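Local coordinates for surface protein R28 (PDB 6S5Z) that is a cell-wall-attached surface protein of Streptococcus pyogenes whose Rib domain, an immunoglobulin-like module, is implicated in infection and probably serves as a structural unit, at residues E19-I30 with Y42-S53; T52-V62 with D73-S82. All coordinates share one frame; numbering follows the deposited sequence.

Contact 1 (E19-I30 with Y42-S53); sequences EQHAELDAKDSI and YNWKNGHKPDTS
The shortest polar link between 19-30 and 42-53 is that of Gln-20, whose side-chain NE2 donates to the backbone O of Ser-53 at 2.7 Å. The N-H points almost straight at the oxygen (170°), which lies close to the amide plane of Gln-20, although the donor stands above the carbonyl plane of Ser-53. With CG anti to the backbone N (chi1 -164°) and the rest of the chain extended, the amide is carried out to this carbonyl. Next to it, His-21 N donates to Thr-52 O at 2.8 Å. Thr-52 gives its own hydroxyl to Ala-22: OG1 meets Ala-22 O at 2.8 Å, in the carbonyl plane on a lone pair, while CG2 meets Leu-24 CD1 tip to tip. These bonds tie the type II turn 19-22 of the Rib domain, an immunoglobulin-like fold, to the connection leading out of strand 41-44. Further along, the indole of Trp-44 lies between two layers. Ala-26 CB sits over the five-membered ring, 3.8 Å from its centroid; Pro-50 CD and Lys-49 CG cover the opposite face. Trp-44 NE1 donates to Leu-24 O at 2.9 Å, the oxygen in the ring plane but the donor well above the carbonyl plane of Leu-24, which helps hold the indole's rotation. Lys-27 lays its extended chain over one face of Tyr-42, with CG 3.9 Å from the ring centroid. Water bridges Lys-49 NZ to Leu-24 N and Glu-23 OE1.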
loop_
_atom_site.group_PDB
_atom_site.type_symbol
_atom_site.label_atom_id
_atom_site.label_comp_id
_atom_site.label_asym_id
_atom_site.label_seq_id
_atom_site.Cartn_x
_atom_site.Cartn_y
_atom_site.Cartn_z
ATOM N N GLU A 19 -12.531 11.091 2.128
ATOM C CA GLU A 19 -13.395 12.020 1.414
ATOM C C GLU A 19 -12.843 12.326 0.026
ATOM O O GLU A 19 -11.648 12.169 -0.242
ATOM C CB GLU A 19 -13.547 13.310 2.208
ATOM C CG GLU A 19 -14.434 13.176 3.442
ATOM C CD GLU A 19 -14.680 14.513 4.111
ATOM O OE1 GLU A 19 -13.690 15.177 4.488
ATOM O OE2 GLU A 19 -15.860 14.910 4.239
ATOM N N GLN A 20 -13.735 12.774 -0.863
ATOM C CA GLN A 20 -13.318 13.205 -2.190
ATOM C C GLN A 20 -12.202 14.234 -2.066
ATOM O O GLN A 20 -12.264 15.128 -1.216
ATOM C CB GLN A 20 -14.500 13.815 -2.941
ATOM C CG GLN A 20 -14.302 13.947 -4.454
ATOM C CD GLN A 20 -15.584 14.408 -5.117
ATOM O OE1 GLN A 20 -16.578 14.644 -4.435
ATOM N NE2 GLN A 20 -15.580 14.516 -6.450
ATOM N N HIS A 21 -11.181 14.083 -2.909
ATOM C CA HIS A 21 -9.990 14.944 -3.049
ATOM C C HIS A 21 -8.957 14.707 -1.952
ATOM O O HIS A 21 -7.939 15.394 -1.914
ATOM C CB HIS A 21 -10.358 16.431 -3.114
ATOM C CG HIS A 21 -11.337 16.750 -4.200
ATOM N ND1 HIS A 21 -11.068 16.499 -5.525
ATOM C CD2 HIS A 21 -12.569 17.309 -4.164
ATOM C CE1 HIS A 21 -12.095 16.885 -6.261
ATOM N NE2 HIS A 21 -13.021 17.373 -5.461
ATOM N N ALA A 22 -9.149 13.704 -1.103
ATOM C CA ALA A 22 -8.176 13.407 -0.064
ATOM C C ALA A 22 -6.829 13.005 -0.661
ATOM O O ALA A 22 -6.740 12.488 -1.773
ATOM C CB ALA A 22 -8.697 12.280 0.841
ATOM N N GLU A 23 -5.765 13.287 0.078
ATOM C CA GLU A 23 -4.457 12.740 -0.240
ATOM C C GLU A 23 -4.375 11.287 0.234
ATOM O O GLU A 23 -5.092 10.867 1.145
ATOM C CB GLU A 23 -3.355 13.571 0.420
ATOM C CG GLU A 23 -3.334 15.046 0.007
ATOM C CD GLU A 23 -3.033 15.241 -1.465
ATOM O OE1 GLU A 23 -2.225 14.457 -2.020
ATOM O OE2 GLU A 23 -3.602 16.184 -2.065
ATOM N N LEU A 24 -3.498 10.518 -0.402
ATOM C CA LEU A 24 -3.297 9.112 -0.070
ATOM C C LEU A 24 -1.807 8.836 -0.014
ATOM O O LEU A 24 -1.135 8.815 -1.051
ATOM C CB LEU A 24 -3.958 8.199 -1.106
ATOM C CG LEU A 24 -5.467 8.268 -1.292
ATOM C CD1 LEU A 24 -5.818 7.382 -2.476
ATOM C CD2 LEU A 24 -6.187 7.802 -0.016
ATOM N N ASP A 25 -1.287 8.665 1.199
ATOM C CA ASP A 25 0.036 8.096 1.394
ATOM C C ASP A 25 -0.085 6.587 1.272
ATOM O O ASP A 25 -0.962 5.977 1.892
ATOM C CB ASP A 25 0.586 8.487 2.766
ATOM C CG ASP A 25 2.070 8.170 2.933
ATOM O OD1 ASP A 25 2.538 7.103 2.486
ATOM O OD2 ASP A 25 2.775 8.997 3.538
ATOM N N ALA A 26 0.797 5.978 0.477
ATOM C CA ALA A 26 0.677 4.543 0.249
ATOM C C ALA A 26 0.843 3.743 1.542
ATOM O O ALA A 26 0.154 2.737 1.743
ATOM C CB ALA A 26 1.702 4.081 -0.782
ATOM N N LYS A 27 1.743 4.171 2.430
ATOM C CA LYS A 27 1.965 3.421 3.659
ATOM C C LYS A 27 0.690 3.313 4.477
ATOM O O LYS A 27 0.536 2.374 5.275
ATOM C CB LYS A 27 3.061 4.095 4.484
ATOM C CG LYS A 27 3.358 3.387 5.783
ATOM C CD LYS A 27 4.577 3.973 6.451
ATOM C CE LYS A 27 4.932 3.235 7.727
ATOM N NZ LYS A 27 6.168 3.839 8.312
ATOM N N ASP A 28 -0.213 4.281 4.332
ATOM C CA ASP A 28 -1.422 4.291 5.140
ATOM C C ASP A 28 -2.417 3.231 4.705
ATOM O O ASP A 28 -3.402 2.998 5.424
ATOM C CB ASP A 28 -2.085 5.664 5.099
ATOM C CG ASP A 28 -1.344 6.695 5.919
ATOM O OD1 ASP A 28 -0.643 6.318 6.886
ATOM O OD2 ASP A 28 -1.484 7.892 5.618
ATOM N N SER A 29 -2.194 2.603 3.554
ATOM C CA SER A 29 -3.035 1.524 3.058
ATOM C C SER A 29 -2.491 0.146 3.406
ATOM O O SER A 29 -3.019 -0.861 2.916
ATOM C CB SER A 29 -3.222 1.651 1.538
ATOM O OG SER A 29 -4.155 2.679 1.245
ATOM N N ILE A 30 -1.462 0.068 4.241
ATOM C CA ILE A 30 -0.919 -1.210 4.687
ATOM C C ILE A 30 -1.263 -1.379 6.162
ATOM O O ILE A 30 -0.946 -0.509 6.979
ATOM C CB ILE A 30 0.600 -1.304 4.466
ATOM C CG1 ILE A 30 0.945 -1.183 2.981
ATOM C CG2 ILE A 30 1.152 -2.590 5.078
ATOM C CD1 ILE A 30 0.335 -2.249 2.118
ATOM N N TYR A 42 7.237 2.786 1.208
ATOM C CA TYR A 42 5.945 2.475 0.599
ATOM C C TYR A 42 5.639 3.520 -0.457
ATOM O O TYR A 42 5.808 4.718 -0.210
ATOM C CB TYR A 42 4.834 2.464 1.657
ATOM C CG TYR A 42 5.097 1.503 2.807
ATOM C CD1 TYR A 42 5.942 1.850 3.872
ATOM C CD2 TYR A 42 4.518 0.241 2.825
ATOM C CE1 TYR A 42 6.181 0.952 4.922
ATOM C CE2 TYR A 42 4.753 -0.642 3.858
ATOM C CZ TYR A 42 5.574 -0.287 4.903
ATOM O OH TYR A 42 5.778 -1.204 5.919
ATOM N N ASN A 43 5.182 3.070 -1.625
ATOM C CA ASN A 43 4.782 3.999 -2.673
ATOM C C ASN A 43 3.689 3.345 -3.489
ATOM O O ASN A 43 3.548 2.123 -3.494
ATOM C CB ASN A 43 5.947 4.387 -3.582
ATOM C CG ASN A 43 6.522 3.203 -4.326
ATOM O OD1 ASN A 43 7.417 2.531 -3.826
ATOM N ND2 ASN A 43 6.005 2.934 -5.530
ATOM N N TRP A 44 2.919 4.174 -4.183
ATOM C CA TRP A 44 1.925 3.648 -5.102
ATOM C C TRP A 44 2.597 3.116 -6.354
ATOM O O TRP A 44 3.470 3.769 -6.936
ATOM C CB TRP A 44 0.902 4.731 -5.479
ATOM C CG TRP A 44 0.067 5.176 -4.331
ATOM C CD1 TRP A 44 0.127 6.370 -3.677
ATOM C CD2 TRP A 44 -0.941 4.403 -3.667
ATOM N NE1 TRP A 44 -0.792 6.392 -2.648
ATOM C CE2 TRP A 44 -1.458 5.197 -2.625
ATOM C CE3 TRP A 44 -1.456 3.115 -3.858
ATOM C CZ2 TRP A 44 -2.469 4.745 -1.772
ATOM C CZ3 TRP A 44 -2.456 2.673 -3.023
ATOM C CH2 TRP A 44 -2.951 3.483 -1.988
ATOM N N LYS A 45 2.166 1.935 -6.788
ATOM C CA LYS A 45 2.603 1.441 -8.086
ATOM C C LYS A 45 2.197 2.425 -9.174
ATOM O O LYS A 45 1.106 2.990 -9.142
ATOM C CB LYS A 45 1.979 0.073 -8.380
ATOM C CG LYS A 45 2.391 -0.531 -9.721
ATOM C CD LYS A 45 1.887 -1.961 -9.825
ATOM C CE LYS A 45 2.653 -2.845 -8.884
ATOM N NZ LYS A 45 4.035 -3.009 -9.330
ATOM N N ASN A 46 3.088 2.633 -10.132
ATOM C CA ASN A 46 2.771 3.481 -11.278
ATOM C C ASN A 46 1.472 3.021 -11.919
ATOM O O ASN A 46 1.315 1.841 -12.240
ATOM C CB ASN A 46 3.906 3.418 -12.294
ATOM C CG ASN A 46 5.149 4.125 -11.817
ATOM O OD1 ASN A 46 5.098 4.930 -10.898
ATOM N ND2 ASN A 46 6.286 3.800 -12.423
ATOM N N GLY A 47 0.542 3.956 -12.100
ATOM C CA GLY A 47 -0.718 3.631 -12.721
ATOM C C GLY A 47 -1.739 3.041 -11.785
ATOM O O GLY A 47 -2.859 2.738 -12.223
ATOM N N HIS A 48 -1.395 2.857 -10.508
ATOM C CA HIS A 48 -2.279 2.173 -9.580
ATOM C C HIS A 48 -2.443 2.948 -8.275
ATOM O O HIS A 48 -2.682 2.355 -7.216
ATOM C CB HIS A 48 -1.780 0.751 -9.340
ATOM C CG HIS A 48 -1.968 -0.142 -10.535
ATOM N ND1 HIS A 48 -3.163 -0.771 -10.815
ATOM C CD2 HIS A 48 -1.126 -0.474 -11.542
ATOM C CE1 HIS A 48 -3.042 -1.471 -11.928
ATOM N NE2 HIS A 48 -1.816 -1.304 -12.392
ATOM N N LYS A 49 -2.352 4.286 -8.345
ATOM C CA LYS A 49 -2.783 5.106 -7.213
ATOM C C LYS A 49 -4.283 5.360 -7.298
ATOM O O LYS A 49 -4.780 5.774 -8.357
ATOM C CB LYS A 49 -2.047 6.437 -7.172
ATOM C CG LYS A 49 -2.532 7.341 -6.045
ATOM C CD LYS A 49 -1.770 8.643 -5.998
ATOM C CE LYS A 49 -2.136 9.478 -4.781
ATOM N NZ LYS A 49 -1.532 10.845 -4.841
ATOM N N PRO A 50 -5.033 5.087 -6.235
ATOM C CA PRO A 50 -6.481 5.323 -6.282
ATOM C C PRO A 50 -6.771 6.803 -6.512
ATOM O O PRO A 50 -6.169 7.676 -5.884
ATOM C CB PRO A 50 -6.963 4.844 -4.908
ATOM C CG PRO A 50 -5.909 3.817 -4.472
ATOM C CD PRO A 50 -4.603 4.393 -5.004
ATOM N N ASP A 51 -7.699 7.080 -7.423
ATOM C CA ASP A 51 -8.047 8.449 -7.801
ATOM C C ASP A 51 -9.174 8.936 -6.893
ATOM O O ASP A 51 -10.318 8.505 -7.026
ATOM C CB ASP A 51 -8.439 8.487 -9.281
ATOM C CG ASP A 51 -8.767 9.882 -9.784
ATOM O OD1 ASP A 51 -8.685 10.863 -9.017
ATOM O OD2 ASP A 51 -9.091 9.992 -10.984
ATOM N N THR A 52 -8.860 9.844 -5.972
ATOM C CA THR A 52 -9.875 10.343 -5.058
ATOM C C THR A 52 -10.655 11.519 -5.620
ATOM O O THR A 52 -11.463 12.097 -4.887
ATOM C CB THR A 52 -9.250 10.769 -3.728
ATOM O OG1 THR A 52 -8.345 11.857 -3.973
ATOM C CG2 THR A 52 -8.519 9.624 -3.055
ATOM N N SER A 53 -10.442 11.892 -6.894
ATOM C CA SER A 53 -11.150 13.041 -7.462
ATOM C C SER A 53 -12.625 12.753 -7.714
ATOM O O SER A 53 -13.426 13.689 -7.810
ATOM C CB SER A 53 -10.498 13.485 -8.772
ATOM O OG SER A 53 -10.688 12.528 -9.806
HETATM O O HOH W 1 -1.799 11.951 -2.150
HETATM O O HOH W 2 4.781 8.038 0.050
#

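Contact 2 (T52-V62 with D73-S82); sequences TSTSGEKDGIV and DVNVKVTVTS
Glu-57 and Thr-79 run alongside each other, both leaving the sheet on one face, from a non-hydrogen-bonded pair of antiparallel strands. In the glutamate, a bend at chi2 (-69°) brings the carboxylate back across to the neighbouring strand, where Thr-79 OG1 donates to Glu-57 OE1 at 2.8 Å on the syn side. The same hydroxyl also has His-15 as a hydrogen-bonding partner. On this face Asp-59 and Lys-77 are likewise alongside, but Asp-59 OD1 rests against the aliphatic chain, 3.2 Å from Lys-77 CG, and the ammonium NZ stays 4.2 Å from OD1, too far for a salt bridge. A water joins Asp-59 OD1 to Val-76 O. Ile-61 and Asn-75 are a third such pair, Ile-61 CG1 lying against Asn-75 OD1. Strands 56-65 and 71-81 form the central beta hairpin of this Rib domain, segments 56-62 and 73-81 running nearly antiparallel, 154° between their N-to-C directions. Paired backbone bonds join Gly-56 with Val-80, Lys-58 with Val-78, Gly-60 with Val-76 and Val-62 with Val-74. The other face is mostly valine: Val-62 and Val-76 cross at about a right angle, Val-62 CG2 and Val-76 CG1 being 3.8 Å apart, and Trp-44 touches both. Val-76 CG2 lies over the backbone of Gly-60, 3.5 Å from Gly-60 O, on the side where a side chain would otherwise stand. Near the start of strand 56-65, Lys-58 passes Val-80 obliquely, with CG 4.0 Å from Val-80 CG2. The lysine chain bends at chi2 and chi4, and Lys-58 NZ donates to both O and OG1 of Thr-54; Asp-51 O is a further acceptor.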
loop_
_atom_site.group_PDB
_atom_site.type_symbol
_atom_site.label_atom_id
_atom_site.label_comp_id
_atom_site.label_asym_id
_atom_site.label_seq_id
_atom_site.Cartn_x
_atom_site.Cartn_y
_atom_site.Cartn_z
ATOM N N THR A 52 -8.860 9.844 -5.972
ATOM C CA THR A 52 -9.875 10.343 -5.058
ATOM C C THR A 52 -10.655 11.519 -5.620
ATOM O O THR A 52 -11.463 12.097 -4.887
ATOM C CB THR A 52 -9.250 10.769 -3.728
ATOM O OG1 THR A 52 -8.345 11.857 -3.973
ATOM C CG2 THR A 52 -8.519 9.624 -3.055
ATOM N N SER A 53 -10.442 11.892 -6.894
ATOM C CA SER A 53 -11.150 13.041 -7.462
ATOM C C SER A 53 -12.625 12.753 -7.714
ATOM O O SER A 53 -13.426 13.689 -7.810
ATOM C CB SER A 53 -10.498 13.485 -8.772
ATOM O OG SER A 53 -10.688 12.528 -9.806
ATOM N N THR A 54 -13.001 11.485 -7.810
ATOM C CA THR A 54 -14.388 11.064 -7.851
ATOM C C THR A 54 -14.644 10.096 -6.710
ATOM O O THR A 54 -13.760 9.325 -6.328
ATOM C CB THR A 54 -14.705 10.368 -9.146
ATOM O OG1 THR A 54 -13.797 9.271 -9.285
ATOM C CG2 THR A 54 -14.526 11.324 -10.295
ATOM N N SER A 55 -15.865 10.121 -6.191
ATOM C CA SER A 55 -16.243 9.187 -5.143
ATOM C C SER A 55 -16.511 7.818 -5.752
ATOM O O SER A 55 -16.707 7.678 -6.961
ATOM C CB SER A 55 -17.472 9.692 -4.389
ATOM O OG SER A 55 -18.564 9.875 -5.266
ATOM N N GLY A 56 -16.490 6.797 -4.903
ATOM C CA GLY A 56 -16.752 5.445 -5.329
ATOM C C GLY A 56 -15.788 4.492 -4.659
ATOM O O GLY A 56 -15.107 4.836 -3.692
ATOM N N GLU A 57 -15.777 3.261 -5.153
ATOM C CA GLU A 57 -14.907 2.215 -4.639
ATOM C C GLU A 57 -13.701 2.117 -5.554
ATOM O O GLU A 57 -13.851 1.784 -6.734
ATOM C CB GLU A 57 -15.650 0.882 -4.581
ATOM C CG GLU A 57 -16.856 0.911 -3.685
ATOM C CD GLU A 57 -16.503 1.039 -2.218
ATOM O OE1 GLU A 57 -15.306 0.921 -1.872
ATOM O OE2 GLU A 57 -17.429 1.239 -1.407
ATOM N N LYS A 58 -12.513 2.365 -5.017
ATOM C CA LYS A 58 -11.352 2.412 -5.884
ATOM C C LYS A 58 -10.378 1.324 -5.466
ATOM O O LYS A 58 -10.336 0.904 -4.306
ATOM C CB LYS A 58 -10.680 3.792 -5.848
ATOM C CG LYS A 58 -11.675 4.957 -6.026
ATOM C CD LYS A 58 -12.464 4.845 -7.310
ATOM C CE LYS A 58 -13.360 6.063 -7.522
ATOM N NZ LYS A 58 -12.591 7.285 -7.868
ATOM N N ASP A 59 -9.551 0.915 -6.413
ATOM C CA ASP A 59 -8.526 -0.065 -6.141
ATOM C C ASP A 59 -7.186 0.600 -6.388
ATOM O O ASP A 59 -7.081 1.581 -7.134
ATOM C CB ASP A 59 -8.654 -1.302 -7.042
ATOM C CG ASP A 59 -9.867 -2.164 -6.714
ATOM O OD1 ASP A 59 -10.058 -2.522 -5.536
ATOM O OD2 ASP A 59 -10.627 -2.497 -7.647
ATOM N N GLY A 60 -6.158 0.037 -5.765
ATOM C CA GLY A 60 -4.810 0.532 -5.952
ATOM C C GLY A 60 -3.842 -0.575 -5.603
ATOM O O GLY A 60 -4.233 -1.637 -5.115
ATOM N N ILE A 61 -2.567 -0.320 -5.877
ATOM C CA ILE A 61 -1.499 -1.263 -5.563
ATOM C C ILE A 61 -0.388 -0.524 -4.837
ATOM O O ILE A 61 0.111 0.501 -5.323
ATOM C CB ILE A 61 -0.971 -1.962 -6.824
ATOM C CG1 ILE A 61 -2.131 -2.688 -7.525
ATOM C CG2 ILE A 61 0.135 -2.940 -6.460
ATOM C CD1 ILE A 61 -1.794 -3.182 -8.902
ATOM N N VAL A 62 -0.029 -1.022 -3.660
ATOM C CA VAL A 62 1.085 -0.503 -2.888
ATOM C C VAL A 62 2.299 -1.368 -3.170
ATOM O O VAL A 62 2.210 -2.606 -3.147
ATOM C CB VAL A 62 0.755 -0.493 -1.388
ATOM C CG1 VAL A 62 1.980 -0.047 -0.557
ATOM C CG2 VAL A 62 -0.441 0.398 -1.119
ATOM N N ASP A 73 4.124 -6.409 -3.892
ATOM C CA ASP A 73 2.964 -5.675 -4.384
ATOM C C ASP A 73 1.740 -6.061 -3.553
ATOM O O ASP A 73 1.488 -7.247 -3.328
ATOM C CB ASP A 73 2.704 -5.976 -5.860
ATOM C CG ASP A 73 3.754 -5.381 -6.771
ATOM O OD1 ASP A 73 4.461 -4.435 -6.358
ATOM O OD2 ASP A 73 3.876 -5.861 -7.916
ATOM N N VAL A 74 0.986 -5.064 -3.107
ATOM C CA VAL A 74 -0.164 -5.289 -2.241
ATOM C C VAL A 74 -1.379 -4.596 -2.840
ATOM O O VAL A 74 -1.398 -3.367 -2.957
ATOM C CB VAL A 74 0.095 -4.789 -0.809
ATOM C CG1 VAL A 74 -1.132 -5.040 0.033
ATOM C CG2 VAL A 74 1.322 -5.484 -0.216
ATOM N N ASN A 75 -2.388 -5.382 -3.220
ATOM C CA ASN A 75 -3.645 -4.831 -3.708
ATOM C C ASN A 75 -4.459 -4.263 -2.554
ATOM O O ASN A 75 -4.655 -4.931 -1.533
ATOM C CB ASN A 75 -4.455 -5.911 -4.429
ATOM C CG ASN A 75 -3.755 -6.426 -5.664
ATOM O OD1 ASN A 75 -3.022 -5.689 -6.327
ATOM N ND2 ASN A 75 -3.950 -7.701 -5.965
ATOM N N VAL A 76 -4.949 -3.039 -2.725
ATOM C CA VAL A 76 -5.689 -2.333 -1.683
ATOM C C VAL A 76 -6.953 -1.728 -2.269
ATOM O O VAL A 76 -7.120 -1.612 -3.482
ATOM C CB VAL A 76 -4.859 -1.231 -0.995
ATOM C CG1 VAL A 76 -3.538 -1.766 -0.460
ATOM C CG2 VAL A 76 -4.612 -0.073 -1.984
ATOM N N LYS A 77 -7.842 -1.333 -1.374
ATOM C CA LYS A 77 -9.121 -0.761 -1.743
ATOM C C LYS A 77 -9.313 0.522 -0.959
ATOM O O LYS A 77 -8.958 0.599 0.223
ATOM C CB LYS A 77 -10.257 -1.760 -1.491
ATOM C CG LYS A 77 -10.092 -3.002 -2.360
ATOM C CD LYS A 77 -11.297 -3.934 -2.371
ATOM C CE LYS A 77 -11.174 -4.919 -3.541
ATOM N NZ LYS A 77 -12.449 -5.607 -3.889
ATOM N N VAL A 78 -9.848 1.535 -1.630
ATOM C CA VAL A 78 -10.132 2.814 -1.005
ATOM C C VAL A 78 -11.558 3.183 -1.368
ATOM O O VAL A 78 -11.918 3.223 -2.553
ATOM C CB VAL A 78 -9.154 3.921 -1.447
ATOM C CG1 VAL A 78 -9.516 5.237 -0.775
ATOM C CG2 VAL A 78 -7.705 3.563 -1.118
ATOM N N THR A 79 -12.371 3.430 -0.357
ATOM C CA THR A 79 -13.715 3.935 -0.551
ATOM C C THR A 79 -13.631 5.448 -0.509
ATOM O O THR A 79 -13.045 6.010 0.421
ATOM C CB THR A 79 -14.647 3.408 0.547
ATOM O OG1 THR A 79 -14.569 1.982 0.581
ATOM C CG2 THR A 79 -16.086 3.834 0.291
ATOM N N VAL A 80 -14.145 6.111 -1.537
ATOM C CA VAL A 80 -14.164 7.565 -1.560
ATOM C C VAL A 80 -15.616 8.008 -1.441
ATOM O O VAL A 80 -16.456 7.610 -2.256
ATOM C CB VAL A 80 -13.499 8.121 -2.827
ATOM C CG1 VAL A 80 -13.405 9.636 -2.751
ATOM C CG2 VAL A 80 -12.118 7.498 -3.009
ATOM N N THR A 81 -15.924 8.776 -0.398
ATOM C CA THR A 81 -17.270 9.276 -0.135
ATOM C C THR A 81 -17.458 10.689 -0.687
ATOM O O THR A 81 -16.503 11.451 -0.857
ATOM C CB THR A 81 -17.544 9.294 1.369
ATOM O OG1 THR A 81 -16.768 10.334 1.976
ATOM C CG2 THR A 81 -17.104 7.990 1.990
ATOM N N SER A 82 -18.715 11.052 -0.922
ATOM C CA SER A 82 -19.042 12.404 -1.378
ATOM C C SER A 82 -20.326 12.917 -0.723
ATOM O O SER A 82 -21.246 12.152 -0.440
ATOM C CB SER A 82 -19.190 12.447 -2.897
ATOM O OG SER A 82 -20.471 11.989 -3.285
HETATM O O HOH W 3 -7.607 -3.959 -5.164
#

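In the fold
Contacts 1 and 2 show how a small domain can build a layer on a sheet from little regular structure. They follow in series along the chain, with centres about 7 Å apart, and share Thr-52 and Ser-53, where the connection from strand 41-44 runs into strand 56-65. Contact 2 forms the middle of the four-stranded mixed sheet, ordered 16-19, 71-81, 56-65, 41-44; contact 1 joins the loop after one edge strand to the other edge strand and the turn beyond it. Lys-45 N to Ile-61 O is a probable hydrogen bond between them, and Ser-29 O packs on Val-76 CG1. Contact 1 thus lays largely irregular chain against the valine-rich face of contact 2, consistent with a small immunoglobulin-like Rib domain.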